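Local coordinates for beta-N-acetylglucosaminidase-like protein Glycoside hydrolase family 20 (Flavobacterium johnsoniae, PDB 6YHH) that probably removes terminal N-acetylglucosamine units from chitin oligosaccharides as a beta-N-acetylhexosaminidase, at residues A[526-531]-A[554-559]; A[568-573]-A[594-599]; A[575-580]-A[584-589]; A[598-603]-A[618-623]; A[650-655]-A[660-665]. All coordinates share one frame; numbering follows the deposited sequence.

Contact 1 of 5, residues A[526-531]-A[554-559]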
# COMPACT_ATOMS: atom_id res chain seq x y z
N ASN A 526 -7.28 -4.69 19.52
CA ASN A 526 -5.85 -4.39 19.42
C ASN A 526 -5.09 -4.77 20.69
O ASN A 526 -4.04 -5.42 20.65
CB ASN A 526 -5.69 -2.92 19.10
CG ASN A 526 -4.25 -2.56 18.78
OD1 ASN A 526 -3.60 -3.12 17.88
ND2 ASN A 526 -3.71 -1.64 19.60
N GLU A 527 -5.65 -4.42 21.84
CA GLU A 527 -5.00 -4.85 23.08
C GLU A 527 -4.92 -6.34 23.21
O GLU A 527 -3.94 -6.90 23.76
CB GLU A 527 -5.69 -4.22 24.33
CG GLU A 527 -5.57 -2.72 24.32
CD GLU A 527 -6.44 -2.01 25.33
OE1 GLU A 527 -7.47 -2.55 25.77
OE2 GLU A 527 -6.10 -0.81 25.62
N PHE A 528 -5.95 -7.05 22.77
CA PHE A 528 -5.90 -8.53 22.84
C PHE A 528 -4.83 -9.09 21.86
O PHE A 528 -4.20 -10.11 22.19
CB PHE A 528 -7.26 -9.17 22.56
CG PHE A 528 -7.38 -10.58 23.10
CD1 PHE A 528 -7.14 -10.85 24.46
CD2 PHE A 528 -7.74 -11.63 22.30
CE1 PHE A 528 -7.16 -12.16 24.92
CE2 PHE A 528 -7.79 -12.93 22.77
CZ PHE A 528 -7.51 -13.19 24.10
N THR A 529 -4.57 -8.46 20.71
CA THR A 529 -3.46 -8.95 19.87
C THR A 529 -2.16 -8.92 20.62
O THR A 529 -1.25 -9.72 20.35
CB THR A 529 -3.25 -8.22 18.56
OG1 THR A 529 -2.72 -6.91 18.85
CG2 THR A 529 -4.47 -8.14 17.75
N ASN A 530 -2.02 -8.03 21.61
CA ASN A 530 -0.79 -7.87 22.36
C ASN A 530 -0.46 -8.92 23.40
O ASN A 530 0.63 -8.86 24.02
CB ASN A 530 -0.70 -6.44 22.92
CG ASN A 530 -0.61 -5.39 21.85
OD1 ASN A 530 -0.13 -5.63 20.74
ND2 ASN A 530 -1.03 -4.20 22.20
N VAL A 531 -1.33 -9.95 23.54
CA VAL A 531 -1.05 -11.16 24.27
C VAL A 531 -1.20 -12.42 23.47
O VAL A 531 -1.05 -13.48 24.02
CB VAL A 531 -1.83 -11.27 25.58
CG1 VAL A 531 -1.33 -10.20 26.53
CG2 VAL A 531 -3.37 -11.24 25.40
N THR A 554 -7.89 -12.34 6.68
CA THR A 554 -8.39 -11.08 7.24
C THR A 554 -8.93 -11.23 8.67
O THR A 554 -9.78 -10.43 9.12
CB THR A 554 -9.52 -10.59 6.32
OG1 THR A 554 -10.47 -11.63 6.24
CG2 THR A 554 -9.01 -10.22 4.91
N LEU A 555 -8.43 -12.22 9.38
CA LEU A 555 -9.03 -12.64 10.64
C LEU A 555 -8.04 -12.44 11.75
O LEU A 555 -6.92 -11.96 11.55
CB LEU A 555 -9.49 -14.08 10.52
CG LEU A 555 -10.56 -14.41 9.44
CD1 LEU A 555 -11.02 -15.88 9.56
CD2 LEU A 555 -11.73 -13.46 9.52
N PHE A 556 -8.44 -12.84 12.98
CA PHE A 556 -7.58 -12.47 14.11
C PHE A 556 -6.15 -12.95 14.05
O PHE A 556 -5.23 -12.20 14.39
CB PHE A 556 -8.21 -12.94 15.40
CG PHE A 556 -7.59 -12.34 16.66
CD1 PHE A 556 -7.72 -11.01 16.97
CD2 PHE A 556 -6.87 -13.16 17.50
CE1 PHE A 556 -7.14 -10.52 18.14
CE2 PHE A 556 -6.26 -12.69 18.64
CZ PHE A 556 -6.42 -11.36 18.96
N ALA A 557 -5.91 -14.16 13.60
CA ALA A 557 -4.54 -14.67 13.51
C ALA A 557 -3.65 -13.82 12.59
O ALA A 557 -2.46 -13.68 12.83
CB ALA A 557 -4.51 -16.10 13.04
N ASP A 558 -4.29 -13.23 11.56
CA ASP A 558 -3.60 -12.38 10.60
C ASP A 558 -3.19 -11.04 11.15
O ASP A 558 -2.28 -10.45 10.63
CB ASP A 558 -4.47 -12.26 9.35
CG ASP A 558 -4.87 -13.60 8.88
OD1 ASP A 558 -3.92 -14.38 8.53
OD2 ASP A 558 -6.05 -13.94 8.86
N ALA A 559 -3.83 -10.58 12.24
CA ALA A 559 -3.44 -9.38 12.97
C ALA A 559 -2.45 -9.60 14.06
O ALA A 559 -1.83 -8.65 14.55
CB ALA A 559 -4.72 -8.76 13.58

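Contact 2 of 5, residues A[568-573]-A[594-599]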
# COMPACT_ATOMS: atom_id res chain seq x y z
N LEU A 568 5.46 -9.98 26.52
CA LEU A 568 6.86 -9.80 26.94
C LEU A 568 6.92 -8.94 28.20
O LEU A 568 7.72 -9.23 29.11
CB LEU A 568 7.65 -9.15 25.82
CG LEU A 568 7.92 -10.00 24.58
CD1 LEU A 568 8.65 -9.16 23.51
CD2 LEU A 568 8.57 -11.28 24.91
N ALA A 569 6.10 -7.90 28.25
CA ALA A 569 6.04 -7.08 29.47
C ALA A 569 5.57 -7.78 30.69
O ALA A 569 6.07 -7.56 31.78
CB ALA A 569 5.29 -5.79 29.21
N PHE A 570 4.57 -8.61 30.51
CA PHE A 570 4.05 -9.45 31.57
C PHE A 570 5.09 -10.38 32.09
O PHE A 570 5.34 -10.54 33.32
CB PHE A 570 2.82 -10.23 31.09
CG PHE A 570 2.17 -11.03 32.18
CD1 PHE A 570 1.59 -10.41 33.30
CD2 PHE A 570 2.10 -12.43 32.13
CE1 PHE A 570 0.93 -11.19 34.27
CE2 PHE A 570 1.50 -13.18 33.09
CZ PHE A 570 0.92 -12.53 34.22
N ASP A 571 5.79 -11.03 31.15
CA ASP A 571 6.79 -11.98 31.54
C ASP A 571 7.84 -11.32 32.47
O ASP A 571 8.27 -11.96 33.46
CB ASP A 571 7.55 -12.45 30.28
CG ASP A 571 6.74 -13.46 29.42
OD1 ASP A 571 5.76 -14.04 29.86
OD2 ASP A 571 7.20 -13.65 28.27
N GLU A 572 8.24 -10.12 32.10
CA GLU A 572 9.25 -9.31 32.83
C GLU A 572 8.68 -8.99 34.20
O GLU A 572 9.37 -9.17 35.25
CB GLU A 572 9.60 -8.04 32.08
CG GLU A 572 10.53 -7.06 32.85
CD GLU A 572 11.92 -7.64 33.13
OE1 GLU A 572 12.28 -8.74 32.57
OE2 GLU A 572 12.67 -6.99 33.96
N ALA A 573 7.43 -8.53 34.24
CA ALA A 573 6.83 -8.19 35.52
C ALA A 573 6.72 -9.41 36.43
O ALA A 573 6.97 -9.32 37.67
CB ALA A 573 5.46 -7.54 35.30
N ASN A 594 -6.02 -6.65 35.72
CA ASN A 594 -7.10 -5.71 35.59
C ASN A 594 -7.27 -5.30 34.09
O ASN A 594 -8.42 -5.16 33.58
CB ASN A 594 -6.85 -4.49 36.44
CG ASN A 594 -7.00 -4.79 37.90
OD1 ASN A 594 -6.15 -4.40 38.74
ND2 ASN A 594 -8.02 -5.42 38.22
N LYS A 595 -6.17 -5.14 33.38
CA LYS A 595 -6.25 -4.79 31.98
C LYS A 595 -6.95 -5.88 31.16
O LYS A 595 -7.85 -5.55 30.33
CB LYS A 595 -4.83 -4.59 31.38
CG LYS A 595 -4.89 -4.19 29.92
CD LYS A 595 -3.52 -3.89 29.32
CE LYS A 595 -3.67 -3.36 27.88
NZ LYS A 595 -2.34 -2.92 27.38
N TRP A 596 -6.59 -7.14 31.39
CA TRP A 596 -7.19 -8.23 30.61
C TRP A 596 -8.68 -8.43 30.88
O TRP A 596 -9.47 -8.86 30.03
CB TRP A 596 -6.39 -9.48 30.79
CG TRP A 596 -4.95 -9.27 30.28
CD1 TRP A 596 -4.50 -8.47 29.25
CD2 TRP A 596 -3.80 -9.96 30.77
NE1 TRP A 596 -3.14 -8.60 29.10
CE2 TRP A 596 -2.69 -9.53 30.00
CE3 TRP A 596 -3.61 -10.92 31.71
CZ2 TRP A 596 -1.39 -10.02 30.23
CZ3 TRP A 596 -2.36 -11.39 31.96
CH2 TRP A 596 -1.25 -10.93 31.21
N ILE A 597 -9.07 -8.21 32.16
CA ILE A 597 -10.50 -8.20 32.50
C ILE A 597 -11.21 -7.14 31.68
O ILE A 597 -12.29 -7.39 31.12
CB ILE A 597 -10.63 -8.03 34.00
CG1 ILE A 597 -10.14 -9.30 34.70
CG2 ILE A 597 -12.08 -7.70 34.34
CD1 ILE A 597 -9.90 -9.12 36.20
N ALA A 598 -10.63 -5.95 31.58
CA ALA A 598 -11.26 -4.90 30.82
C ALA A 598 -11.30 -5.23 29.32
O ALA A 598 -12.28 -4.89 28.59
CB ALA A 598 -10.59 -3.54 31.08
N VAL A 599 -10.21 -5.80 28.81
CA VAL A 599 -10.18 -6.19 27.40
C VAL A 599 -11.30 -7.18 27.07
O VAL A 599 -12.00 -7.05 26.07
CB VAL A 599 -8.78 -6.78 27.05
CG1 VAL A 599 -8.83 -7.51 25.71
CG2 VAL A 599 -7.70 -5.69 27.11

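Contact 3 of 5, residues A[575-580]-A[584-589]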
# COMPACT_ATOMS: atom_id res chain seq x y z
N SER A 575 8.61 -12.18 36.39
CA SER A 575 10.01 -12.54 36.81
C SER A 575 10.48 -11.63 37.90
O SER A 575 10.96 -12.14 38.94
CB SER A 575 11.00 -12.45 35.68
OG SER A 575 10.73 -13.50 34.72
N GLN A 576 10.22 -10.35 37.74
CA GLN A 576 10.71 -9.39 38.79
C GLN A 576 10.00 -9.64 40.11
O GLN A 576 10.67 -9.65 41.18
CB GLN A 576 10.44 -7.99 38.40
CG GLN A 576 11.26 -7.53 37.25
CD GLN A 576 12.68 -7.23 37.65
OE1 GLN A 576 12.97 -6.89 38.81
NE2 GLN A 576 13.57 -7.30 36.69
N TYR A 577 8.68 -9.85 40.04
CA TYR A 577 7.90 -10.14 41.23
C TYR A 577 8.34 -11.40 41.89
O TYR A 577 8.48 -11.42 43.15
CB TYR A 577 6.36 -10.14 40.90
CG TYR A 577 5.48 -10.70 41.99
CD1 TYR A 577 5.26 -9.98 43.20
CD2 TYR A 577 4.91 -11.93 41.89
CE1 TYR A 577 4.46 -10.50 44.18
CE2 TYR A 577 4.10 -12.43 42.90
CZ TYR A 577 3.91 -11.71 44.03
OH TYR A 577 3.14 -12.22 45.07
N LEU A 578 8.58 -12.52 41.14
CA LEU A 578 8.86 -13.76 41.85
C LEU A 578 10.21 -13.67 42.54
O LEU A 578 10.38 -14.30 43.59
CB LEU A 578 8.88 -14.96 40.93
CG LEU A 578 7.49 -15.30 40.40
CD1 LEU A 578 7.64 -16.32 39.27
CD2 LEU A 578 6.63 -15.81 41.52
N ALA A 579 11.10 -12.89 41.97
CA ALA A 579 12.45 -12.65 42.51
C ALA A 579 12.41 -11.72 43.73
O ALA A 579 13.26 -11.83 44.61
CB ALA A 579 13.29 -12.02 41.46
N ASN A 580 11.43 -10.83 43.78
CA ASN A 580 11.31 -9.81 44.83
C ASN A 580 9.86 -9.43 44.90
O ASN A 580 9.42 -8.56 44.12
CB ASN A 580 12.20 -8.59 44.53
CG ASN A 580 12.05 -7.48 45.58
OD1 ASN A 580 11.19 -7.50 46.40
ND2 ASN A 580 12.84 -6.50 45.48
N ASP A 584 5.28 -2.92 45.02
CA ASP A 584 5.28 -2.26 43.75
C ASP A 584 5.30 -3.31 42.68
O ASP A 584 4.59 -3.14 41.66
CB ASP A 584 6.53 -1.38 43.55
CG ASP A 584 6.42 -0.01 44.28
OD1 ASP A 584 5.32 0.32 44.79
OD2 ASP A 584 7.44 0.73 44.31
N ASN A 585 6.13 -4.34 42.89
CA ASN A 585 6.21 -5.42 41.87
C ASN A 585 4.90 -6.18 41.77
O ASN A 585 4.50 -6.57 40.64
CB ASN A 585 7.38 -6.37 42.15
CG ASN A 585 8.74 -5.76 41.75
OD1 ASN A 585 8.84 -4.73 41.07
ND2 ASN A 585 9.78 -6.46 42.13
N LYS A 586 4.25 -6.47 42.90
CA LYS A 586 2.98 -7.17 42.88
C LYS A 586 1.93 -6.34 42.12
O LYS A 586 1.13 -6.87 41.32
CB LYS A 586 2.46 -7.39 44.30
CG LYS A 586 1.26 -8.31 44.32
CD LYS A 586 0.48 -8.17 45.62
CE LYS A 586 0.99 -8.99 46.72
NZ LYS A 586 0.05 -8.62 47.84
N ALA A 587 1.92 -5.03 42.38
CA ALA A 587 0.99 -4.14 41.68
C ALA A 587 1.25 -4.12 40.15
O ALA A 587 0.25 -4.05 39.42
CB ALA A 587 1.03 -2.74 42.22
N LYS A 588 2.51 -4.25 39.71
CA LYS A 588 2.80 -4.29 38.24
C LYS A 588 2.18 -5.53 37.63
O LYS A 588 1.65 -5.45 36.51
CB LYS A 588 4.32 -4.16 37.97
CG LYS A 588 4.81 -2.70 38.12
CD LYS A 588 6.33 -2.54 37.84
N VAL A 589 2.20 -6.64 38.36
CA VAL A 589 1.62 -7.89 37.85
C VAL A 589 0.09 -7.74 37.84
O VAL A 589 -0.59 -8.04 36.87
CB VAL A 589 2.03 -9.11 38.68
CG1 VAL A 589 1.28 -10.34 38.25
CG2 VAL A 589 3.52 -9.29 38.59

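Contact 4 of 5, residues A[598-603]-A[618-623]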
# COMPACT_ATOMS: atom_id res chain seq x y z
N ALA A 598 -10.63 -5.95 31.58
CA ALA A 598 -11.26 -4.90 30.82
C ALA A 598 -11.30 -5.23 29.32
O ALA A 598 -12.28 -4.89 28.59
CB ALA A 598 -10.59 -3.54 31.08
N VAL A 599 -10.21 -5.80 28.81
CA VAL A 599 -10.18 -6.19 27.40
C VAL A 599 -11.30 -7.18 27.07
O VAL A 599 -12.00 -7.05 26.07
CB VAL A 599 -8.78 -6.78 27.05
CG1 VAL A 599 -8.83 -7.51 25.71
CG2 VAL A 599 -7.70 -5.69 27.11
N ASN A 600 -11.50 -8.15 27.92
CA ASN A 600 -12.51 -9.16 27.68
C ASN A 600 -13.87 -8.48 27.68
O ASN A 600 -14.71 -8.81 26.85
CB ASN A 600 -12.48 -10.27 28.70
CG ASN A 600 -13.51 -11.31 28.42
OD1 ASN A 600 -13.51 -11.98 27.38
ND2 ASN A 600 -14.50 -11.42 29.34
N LYS A 601 -14.13 -7.59 28.63
CA LYS A 601 -15.41 -6.83 28.58
C LYS A 601 -15.58 -6.11 27.28
O LYS A 601 -16.64 -6.19 26.67
CB LYS A 601 -15.56 -5.79 29.71
CG LYS A 601 -15.59 -6.42 31.12
CD LYS A 601 -15.40 -5.44 32.25
CE LYS A 601 -16.56 -4.52 32.52
NZ LYS A 601 -16.25 -3.23 33.25
N GLY A 602 -14.53 -5.48 26.78
CA GLY A 602 -14.61 -4.77 25.54
C GLY A 602 -14.89 -5.64 24.35
O GLY A 602 -15.73 -5.30 23.48
N LEU A 603 -14.29 -6.83 24.34
CA LEU A 603 -14.54 -7.77 23.27
C LEU A 603 -15.99 -8.28 23.29
O LEU A 603 -16.68 -8.40 22.25
CB LEU A 603 -13.58 -8.92 23.38
CG LEU A 603 -12.10 -8.60 23.11
CD1 LEU A 603 -11.28 -9.89 23.32
CD2 LEU A 603 -11.95 -8.05 21.69
N PRO A 618 -13.74 -17.19 23.40
CA PRO A 618 -13.42 -18.22 24.38
C PRO A 618 -12.03 -18.02 24.99
O PRO A 618 -11.79 -18.29 26.19
CB PRO A 618 -13.45 -19.52 23.57
CG PRO A 618 -14.44 -19.18 22.45
CD PRO A 618 -14.13 -17.77 22.09
N LEU A 619 -11.12 -17.45 24.20
CA LEU A 619 -9.77 -17.29 24.60
C LEU A 619 -9.65 -16.10 25.57
O LEU A 619 -8.99 -16.16 26.63
CB LEU A 619 -8.83 -17.10 23.36
CG LEU A 619 -7.33 -17.24 23.67
CD1 LEU A 619 -6.95 -18.60 24.15
CD2 LEU A 619 -6.45 -16.89 22.41
N SER A 620 -10.35 -15.02 25.26
CA SER A 620 -10.31 -13.83 26.11
C SER A 620 -11.06 -14.13 27.40
O SER A 620 -10.68 -13.66 28.45
CB SER A 620 -10.83 -12.58 25.41
OG SER A 620 -12.25 -12.66 25.01
N LYS A 621 -12.09 -14.99 27.34
CA LYS A 621 -12.79 -15.39 28.58
C LYS A 621 -11.89 -16.23 29.44
O LYS A 621 -11.75 -15.98 30.67
CB LYS A 621 -14.06 -16.14 28.27
CG LYS A 621 -14.62 -16.79 29.52
CD LYS A 621 -15.98 -17.39 29.33
CE LYS A 621 -16.44 -18.15 30.59
NZ LYS A 621 -16.38 -17.33 31.80
N LYS A 622 -11.15 -17.18 28.86
CA LYS A 622 -10.19 -17.96 29.62
C LYS A 622 -9.13 -17.12 30.33
O LYS A 622 -8.79 -17.33 31.54
CB LYS A 622 -9.58 -19.06 28.76
CG LYS A 622 -10.54 -20.16 28.39
CD LYS A 622 -10.11 -21.02 27.19
CE LYS A 622 -11.28 -22.01 26.92
NZ LYS A 622 -11.02 -23.06 25.91
N LEU A 623 -8.61 -16.10 29.63
CA LEU A 623 -7.64 -15.21 30.25
C LEU A 623 -8.27 -14.33 31.37
O LEU A 623 -7.64 -14.11 32.44
CB LEU A 623 -6.99 -14.31 29.17
CG LEU A 623 -5.93 -13.40 29.62
CD1 LEU A 623 -4.78 -14.16 30.28
CD2 LEU A 623 -5.44 -12.47 28.49

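Contact 5 of 5, residues A[650-655]-A[660-665]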
# COMPACT_ATOMS: atom_id res chain seq x y z
N GLU A 650 -4.41 -23.68 33.19
CA GLU A 650 -4.16 -24.53 32.04
C GLU A 650 -5.08 -24.27 30.91
O GLU A 650 -4.73 -24.52 29.74
CB GLU A 650 -4.28 -26.03 32.42
CG GLU A 650 -3.16 -26.59 33.27
CD GLU A 650 -1.85 -26.52 32.53
OE1 GLU A 650 -1.72 -27.17 31.48
OE2 GLU A 650 -0.99 -25.72 32.99
N GLN A 651 -6.28 -23.80 31.18
CA GLN A 651 -7.23 -23.46 30.08
C GLN A 651 -6.55 -22.49 29.12
O GLN A 651 -6.84 -22.44 27.91
CB GLN A 651 -8.48 -22.77 30.57
CG GLN A 651 -9.38 -23.53 31.54
CD GLN A 651 -9.86 -24.78 30.94
OE1 GLN A 651 -10.54 -24.76 29.91
NE2 GLN A 651 -9.49 -25.90 31.54
N CYS A 652 -5.69 -21.65 29.65
CA CYS A 652 -5.10 -20.58 28.83
C CYS A 652 -4.00 -21.10 27.87
O CYS A 652 -3.42 -20.28 27.14
CB CYS A 652 -4.51 -19.47 29.70
SG CYS A 652 -5.74 -18.55 30.60
N ASN A 653 -3.65 -22.38 27.93
CA ASN A 653 -2.68 -22.93 26.95
C ASN A 653 -3.32 -23.52 25.74
O ASN A 653 -2.68 -24.21 24.97
CB ASN A 653 -1.87 -24.04 27.63
CG ASN A 653 -0.55 -24.31 26.96
OD1 ASN A 653 0.07 -23.46 26.29
ND2 ASN A 653 -0.06 -25.54 27.16
N THR A 654 -4.62 -23.35 25.61
CA THR A 654 -5.35 -23.90 24.46
C THR A 654 -4.85 -23.32 23.16
O THR A 654 -4.56 -22.13 23.07
CB THR A 654 -6.87 -23.71 24.58
OG1 THR A 654 -7.52 -24.39 23.48
CG2 THR A 654 -7.25 -22.27 24.59
N LYS A 655 -4.85 -24.18 22.16
CA LYS A 655 -4.48 -23.80 20.76
C LYS A 655 -5.71 -23.86 19.88
O LYS A 655 -5.57 -23.84 18.65
CB LYS A 655 -3.41 -24.76 20.25
CG LYS A 655 -2.23 -25.01 21.22
CD LYS A 655 -1.42 -23.83 21.52
CE LYS A 655 -0.17 -24.22 22.33
NZ LYS A 655 0.60 -23.03 22.66
N VAL A 660 -4.53 -18.90 17.15
CA VAL A 660 -3.54 -18.19 17.92
C VAL A 660 -3.40 -18.88 19.29
O VAL A 660 -4.22 -19.75 19.64
CB VAL A 660 -3.91 -16.72 18.19
CG1 VAL A 660 -4.05 -15.95 16.90
CG2 VAL A 660 -5.21 -16.58 18.98
N GLU A 661 -2.40 -18.42 20.03
CA GLU A 661 -2.14 -18.83 21.37
C GLU A 661 -1.89 -17.63 22.25
O GLU A 661 -1.44 -16.58 21.84
CB GLU A 661 -0.94 -19.76 21.40
CG GLU A 661 0.39 -19.15 21.02
CD GLU A 661 1.50 -20.13 20.76
OE1 GLU A 661 1.20 -21.31 20.52
OE2 GLU A 661 2.70 -19.72 20.73
N LEU A 662 -2.22 -17.81 23.53
CA LEU A 662 -1.88 -16.83 24.56
C LEU A 662 -0.44 -16.98 25.04
O LEU A 662 -0.06 -18.01 25.57
CB LEU A 662 -2.82 -16.96 25.80
CG LEU A 662 -4.26 -16.48 25.65
CD1 LEU A 662 -5.13 -17.02 26.80
CD2 LEU A 662 -4.32 -14.97 25.53
N SER A 663 0.39 -15.99 24.77
CA SER A 663 1.81 -16.13 25.04
C SER A 663 2.20 -15.59 26.40
O SER A 663 3.34 -15.40 26.70
CB SER A 663 2.62 -15.48 23.90
OG SER A 663 2.28 -14.11 23.74
N VAL A 664 1.19 -15.41 27.23
CA VAL A 664 1.34 -15.19 28.69
C VAL A 664 1.14 -16.47 29.48
O VAL A 664 1.34 -16.47 30.71
CB VAL A 664 0.34 -14.11 29.17
CG1 VAL A 664 0.63 -12.74 28.57
CG2 VAL A 664 -1.10 -14.48 28.90
N TYR A 665 0.74 -17.57 28.86
CA TYR A 665 0.51 -18.79 29.57
C TYR A 665 1.67 -19.29 30.46
O TYR A 665 1.45 -19.59 31.69
CB TYR A 665 0.08 -19.93 28.63
CG TYR A 665 0.19 -21.24 29.28
CD1 TYR A 665 -0.76 -21.62 30.23
CD2 TYR A 665 1.25 -22.09 28.99
CE1 TYR A 665 -0.64 -22.83 30.87
CE2 TYR A 665 1.36 -23.32 29.59
CZ TYR A 665 0.41 -23.69 30.52
OH TYR A 665 0.51 -24.94 31.18
O HOH W 1 -2.99 -20.44 24.45
O HOH W 2 -0.24 -21.39 24.71
O HOH W 3 -6.41 -20.85 21.16

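Contact 1 of 5, residues A[526-531]-A[554-559]
The hydroxyl OG1 of Thr-529, whose methyl group packs against the ring of Phe-556, has two partners: it donates to the carbonyl O of Asn-526 at 2.7 Å and is hydrogen-bonded to NZ of Lys-509. This is the last turn of helix 523-529 in the C-terminal helical region, where a threonine bonded back to the carbonyl three residues earlier meets the short, weakly bonded helical turn 556-559. OG1 sits between the backbone N and the carbonyl carbon (chi1 71°), in the carbonyl plane of Asn-526 and on a lone pair of its oxygen. That rotation turns the methyl CG2 to Phe-556, 3.6 Å from CE1, while CB of Ala-559 lies 4.2 Å from the same CG2. Replacing Thr-529 by alanine removes both branches and would probably leave Lys-509 without this oxygen and open a gap beside the Phe-556 ring. Phe-528 adds the second apolar touch, its CD2 lying 3.6 Å from CZ of Phe-556. The two rings are nearly parallel, with planes 27° apart, but slid so far that they scarcely overlap. Leu-619 and Leu-623 of helix 617-634 also touch Phe-528. Within 554-559, the backbone N of Leu-555 donates to the anti lone pair of Asp-558 OD2 at 3.0 Å, while OD1 of that carboxylate is paired with Arg-540.

Contact 2 of 5, residues A[568-573]-A[594-599]
One face of the Phe-570 ring receives the edge of the Trp-596 indole, whose CH2 stands 3.5 Å above the phenyl plane and over its centre; at the indole edge, in its plane, lies CD2 of Phe-570. The result is a T-shaped (edge-to-face) pair that joins two consecutive helices of the C-terminal helical region, 565-579 and 583-607. The phenyl and the six-membered indole ring have centroids 4.8 Å apart and planes turned by 65°, so the T is tilted rather than square. Phe-570 reaches across with its phenyl trans to the main-chain N (chi1 -175°), and Trp-596 spans the rest of a wide gap: the nearest CA atoms, those of Phe-570 and Lys-595, are 11.3 Å apart. Phe-592 makes a further edge-to-face pair with Phe-570, and Val-664 touches both Phe-570 and Trp-596, so the aromatic pair is part of a buried apolar cluster. CH2 carries the contact, 3.6 Å from CG of Phe-570, while the neighbouring indole carbon CZ3 comes within 4.0 Å of CE1 of Phe-570.

Contact 3 of 5, residues A[575-580]-A[584-589]
Asn-585 directs its amide ND2 at the backbone carbonyl of Asn-580, making a hydrogen bond of 2.9 Å between ND2 and O that is nearly straight at the hydrogen (165°). The donor lies in the carbonyl plane and the oxygen close to the plane of the amide, which should hold that amide against turning. The acceptor belongs to the residue where the chain leaves helical geometry after helix 565-579, so the side chain of the second helix bonds to the C-terminal end of the first. Beside it, the aliphatic part of the same asparagine packs on the backbone, with CB of Asn-585 3.9 Å from CA of Tyr-577. With CG opposite the backbone N (chi1 168°), the Tyr-577 side chain runs alongside Lys-586 and points the same way; its CD1 is 3.6 Å from CA of Lys-586 and its CE1 3.7 Å from CB of Lys-586. Nearer the backbone, CB of Tyr-577 meets the methyl CG2 of Val-589 at 3.8 Å, the side chains crossing at about a right angle. Farther out, Leu-634 and Leu-671 touch both Tyr-577 and Val-589, while a hydrogen bond from the backbone N of Asn-585 to OG of Ser-582 positions the start of the second helix. With two short helical segments whose axes approach to 8.7 Å at 146°, joined by a very short link, this is an antiparallel helical hairpin.

Contact 4 of 5, residues A[598-603]-A[618-623]
Asn-600 extends toward helix 617-634 from helix 583-607, a chi1 of -179° swinging CG away from the backbone N. Its CB comes 3.8 Å from the carbonyl O of Ser-620, and CG lies beside that same oxygen. At the tip, OD1 accepts a hydrogen bond from Ser-620 OG at 2.8 Å, the hydroxyl lying in the plane of the amide carbonyl. The serine hydroxyl stands between its own backbone N and carbonyl carbon, turned toward the first helix; the carbonyl O of Leu-617 is a weak, competing acceptor. Leu-603, one turn further along the first helix, also packs on the serine, with its methyl CD1 only 3.4 Å from CB of Ser-620, a tight carbon contact. Phe-528 of helix 523-529 covers Ser-620 and Leu-603 as well. The two short helical segments, whose axes approach to 9.0 Å, run antiparallel at 151°, and the small serine allows CA of Asn-600 to come within 5.4 Å of CA of Ser-620. The polar joint between the helices is therefore a neutral, directional bond in which the buried serine hydroxyl donates to the asparagine oxygen.

Contact 5 of 5, residues A[650-655]-A[660-665]
Asn-653 and Tyr-665 both carry CG anti to the backbone N, at chi1 -159° and 165°, and these torsions lay the amide flat over one face of the tyrosine ring. The two planes differ by only 9°. CB of Asn-653 stands 3.5 Å above the ring centre in a CH-pi contact, while CG of Asn-653 lies 3.4 Å from CE2 of Tyr-665. At the ring edge the hydroxyl OH donates to OE2 of Glu-650, in the ring plane; the 2.5 Å separation of OH and OE2 is very short, and its exact value is doubtful. A phenylalanine in place of Tyr-665 would probably leave the Glu-650 carboxylate without this donor and free to turn away from the ring. At the other end, NZ of Lys-655 forms a salt bridge with Glu-661 OE1 at 2.8 Å, approaching from well above the carboxylate plane, and Glu-661 OE2 is paired with Lys-536. Between these ends water links the two backbones: one molecule accepts from Leu-662 N at 2.9 Å and sits within hydrogen-bonding distance of Cys-652 O and Thr-654 O. CB of Cys-652 also packs on CD1 of Leu-662 at 3.8 Å. The loop after helix 642-650 thus flanks strand 660-662, which pairs antiparallel with strand 532-534, while Leu-619 of helix 617-634 covers Val-660 and Leu-662.

Overall arrangement
All five contacts lie in the C-terminal helical region, away from the predicted proton donor Glu-317. Along the chain contact 1 comes first; contact 3 falls within the span bridged by contact 2, and contacts 4 and 5 follow. Contacts 2 and 3 join the same helices, 565-579 and 583-607, with centres about 12 Å apart, and the latter helix continues into contact 4. Contacts 1, 2, 4 and 5 touch one another, their centres about 12 to 15 Å apart, around a core containing Phe-528, Val-531, Leu-623 and Val-664. Contact 3 marks the outlying hairpin end, about 27 Å from contact 1 between centres. Packing and backbone bonding together join the helices and the two-stranded sheet.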